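Local coordinates for protein putative transcriptional regulator, sugar-binding family (Arthrobacter aurescens, PDB 3NZE) that probably regulates transcription as a SorC-family protein that binds DNA and a sugar effector, at residues A[152-158]-A[223-229]. Sequence-based numbering, arbitrary orientation.
Sequences SIAIFGV and VRRRICV
A154 pairs with R226 and F156 with C228, on neighbouring parallel strands in the Rossmann-like sheet of the putative sugar-binding domain. The short strand axes differ by 9°. A154 N gives a hydrogen bond to R225 O, and A154 O takes one from I227 N at 2.8 Å. F156 repeats the pattern with I227 O and V229 N.

The tight part lies on the face with F156 and C228. The F156 side chain, at chi1 52°, has CG between its backbone N and carbonyl carbon, which lays the ring back over the neighbouring strand. I227 O sits 3.9 Å above the ring plane, toward the rim. R226 CB meets the ring edge, and F156 CE1 touches C228 CB at 3.6 Å. Replacing F156 with an alanine removes the ring, and would probably open a gap beside R226 CB and C228 CB. R226 is not loose: NH2 gives a hydrogen bond to V223 O in the guanidinium plane, and NE and NH1 bond L247 O and G246 O. On the other face, I155 and I227 pack against I50.

The start of the pair is looser. A water bridges S152 O and R224 N. At the far end, a second water accepts from V158 N and donates to V229 O at 2.7 Å.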
loop_
_atom_site.group_PDB
_atom_site.type_symbol
_atom_site.label_atom_id
_atom_site.label_comp_id
_atom_site.label_asym_id
_atom_site.label_seq_id
_atom_site.Cartn_x
_atom_site.Cartn_y
_atom_site.Cartn_z
ATOM N N SER A 152 -6.221 -7.698 -11.076
ATOM C CA SER A 152 -5.260 -8.769 -11.351
ATOM C C SER A 152 -4.067 -8.643 -10.407
ATOM O O SER A 152 -3.532 -9.648 -9.917
ATOM C CB SER A 152 -4.760 -8.680 -12.798
ATOM O OG SER A 152 -5.762 -8.220 -13.694
ATOM N N ILE A 153 -3.638 -7.405 -10.186
ATOM C CA ILE A 153 -2.545 -7.127 -9.258
ATOM C C ILE A 153 -2.885 -5.932 -8.370
ATOM O O ILE A 153 -3.723 -5.086 -8.721
ATOM C CB ILE A 153 -1.165 -6.913 -9.965
ATOM C CG1 ILE A 153 -1.063 -5.534 -10.613
ATOM C CG2 ILE A 153 -0.879 -8.033 -10.976
ATOM C CD1 ILE A 153 0.298 -5.282 -11.285
ATOM N N ALA A 154 -2.280 -5.894 -7.185
ATOM C CA ALA A 154 -2.485 -4.786 -6.246
ATOM C C ALA A 154 -1.114 -4.260 -5.875
ATOM O O ALA A 154 -0.197 -5.041 -5.672
ATOM C CB ALA A 154 -3.212 -5.260 -4.992
ATOM N N ILE A 155 -0.969 -2.942 -5.795
ATOM C CA ILE A 155 0.313 -2.351 -5.427
ATOM C C ILE A 155 0.081 -1.385 -4.298
ATOM O O ILE A 155 -0.789 -0.521 -4.400
ATOM C CB ILE A 155 0.944 -1.573 -6.600
ATOM C CG1 ILE A 155 0.939 -2.423 -7.872
ATOM C CG2 ILE A 155 2.370 -1.142 -6.241
ATOM C CD1 ILE A 155 1.334 -1.663 -9.140
ATOM N N PHE A 156 0.859 -1.511 -3.229
ATOM C CA PHE A 156 0.599 -0.724 -2.027
ATOM C C PHE A 156 1.802 -0.578 -1.117
ATOM O O PHE A 156 2.691 -1.432 -1.090
ATOM C CB PHE A 156 -0.557 -1.320 -1.215
ATOM C CG PHE A 156 -0.405 -2.797 -0.909
ATOM C CD1 PHE A 156 0.292 -3.226 0.215
ATOM C CD2 PHE A 156 -0.974 -3.740 -1.744
ATOM C CE1 PHE A 156 0.417 -4.587 0.503
ATOM C CE2 PHE A 156 -0.859 -5.107 -1.464
ATOM C CZ PHE A 156 -0.164 -5.526 -0.337
ATOM N N GLY A 157 1.797 0.504 -0.344
ATOM C CA GLY A 157 2.713 0.654 0.768
ATOM C C GLY A 157 2.028 0.223 2.060
ATOM O O GLY A 157 0.944 -0.363 2.044
ATOM N N VAL A 158 2.665 0.510 3.189
ATOM C CA VAL A 158 2.133 0.098 4.484
ATOM C C VAL A 158 2.211 1.258 5.466
ATOM O O VAL A 158 3.272 1.873 5.624
ATOM C CB VAL A 158 2.936 -1.088 5.066
ATOM C CG1 VAL A 158 2.356 -1.534 6.410
ATOM C CG2 VAL A 158 2.934 -2.261 4.094
ATOM N N VAL A 223 -6.267 -11.598 -4.681
ATOM C CA VAL A 223 -5.659 -10.990 -5.850
ATOM C C VAL A 223 -4.388 -11.777 -6.179
ATOM O O VAL A 223 -3.670 -12.227 -5.280
ATOM C CB VAL A 223 -5.348 -9.509 -5.607
ATOM C CG1 VAL A 223 -4.599 -8.903 -6.802
ATOM C CG2 VAL A 223 -6.630 -8.746 -5.350
ATOM N N ARG A 224 -4.116 -11.957 -7.465
ATOM C CA ARG A 224 -3.028 -12.845 -7.874
ATOM C C ARG A 224 -1.630 -12.432 -7.398
ATOM O O ARG A 224 -0.909 -13.233 -6.802
ATOM C CB ARG A 224 -3.023 -13.048 -9.382
ATOM C CG ARG A 224 -2.277 -14.307 -9.757
ATOM C CD ARG A 224 -2.138 -14.457 -11.244
ATOM N NE ARG A 224 -1.052 -13.638 -11.747
ATOM C CZ ARG A 224 -1.238 -12.525 -12.440
ATOM N NH1 ARG A 224 -0.198 -11.828 -12.873
ATOM N NH2 ARG A 224 -2.470 -12.127 -12.707
ATOM N N ARG A 225 -1.245 -11.197 -7.685
ATOM C CA ARG A 225 0.015 -10.657 -7.202
ATOM C C ARG A 225 -0.257 -9.393 -6.387
ATOM O O ARG A 225 -1.004 -8.509 -6.816
ATOM C CB ARG A 225 0.964 -10.334 -8.368
ATOM C CG ARG A 225 1.363 -11.538 -9.247
ATOM C CD ARG A 225 2.223 -12.562 -8.498
ATOM N NE ARG A 225 3.629 -12.173 -8.353
ATOM C CZ ARG A 225 4.598 -12.460 -9.228
ATOM N NH1 ARG A 225 4.325 -13.133 -10.341
ATOM N NH2 ARG A 225 5.847 -12.073 -8.991
ATOM N N ARG A 226 0.366 -9.315 -5.214
ATOM C CA ARG A 226 0.232 -8.161 -4.335
ATOM C C ARG A 226 1.626 -7.630 -4.035
ATOM O O ARG A 226 2.421 -8.284 -3.357
ATOM C CB ARG A 226 -0.482 -8.535 -3.033
ATOM C CG ARG A 226 -1.977 -8.780 -3.200
ATOM C CD ARG A 226 -2.300 -10.246 -3.251
ATOM N NE ARG A 226 -1.900 -10.934 -2.023
ATOM C CZ ARG A 226 -1.982 -12.245 -1.854
ATOM N NH1 ARG A 226 -1.579 -12.795 -0.712
ATOM N NH2 ARG A 226 -2.459 -13.008 -2.826
ATOM N N ILE A 227 1.923 -6.447 -4.555
ATOM C CA ILE A 227 3.275 -5.899 -4.474
ATOM C C ILE A 227 3.287 -4.872 -3.365
ATOM O O ILE A 227 2.596 -3.853 -3.440
ATOM C CB ILE A 227 3.730 -5.228 -5.791
ATOM C CG1 ILE A 227 3.795 -6.243 -6.937
ATOM C CG2 ILE A 227 5.115 -4.631 -5.645
ATOM C CD1 ILE A 227 2.477 -6.576 -7.554
ATOM N N CYS A 228 4.068 -5.165 -2.335
ATOM C CA CYS A 228 4.121 -4.365 -1.124
ATOM C C CYS A 228 5.458 -3.642 -1.065
ATOM O O CYS A 228 6.521 -4.271 -1.159
ATOM C CB CYS A 228 3.961 -5.295 0.084
ATOM S SG CYS A 228 4.037 -4.453 1.669
ATOM N N VAL A 229 5.421 -2.320 -0.908
ATOM C CA VAL A 229 6.646 -1.527 -0.969
ATOM C C VAL A 229 6.808 -0.777 0.333
ATOM O O VAL A 229 5.923 -0.031 0.724
ATOM C CB VAL A 229 6.616 -0.499 -2.110
ATOM C CG1 VAL A 229 7.945 0.245 -2.162
ATOM C CG2 VAL A 229 6.301 -1.180 -3.451
HETATM O O HOH W 1 -6.206 -11.514 -9.495
HETATM O O HOH W 2 5.156 1.832 2.549
#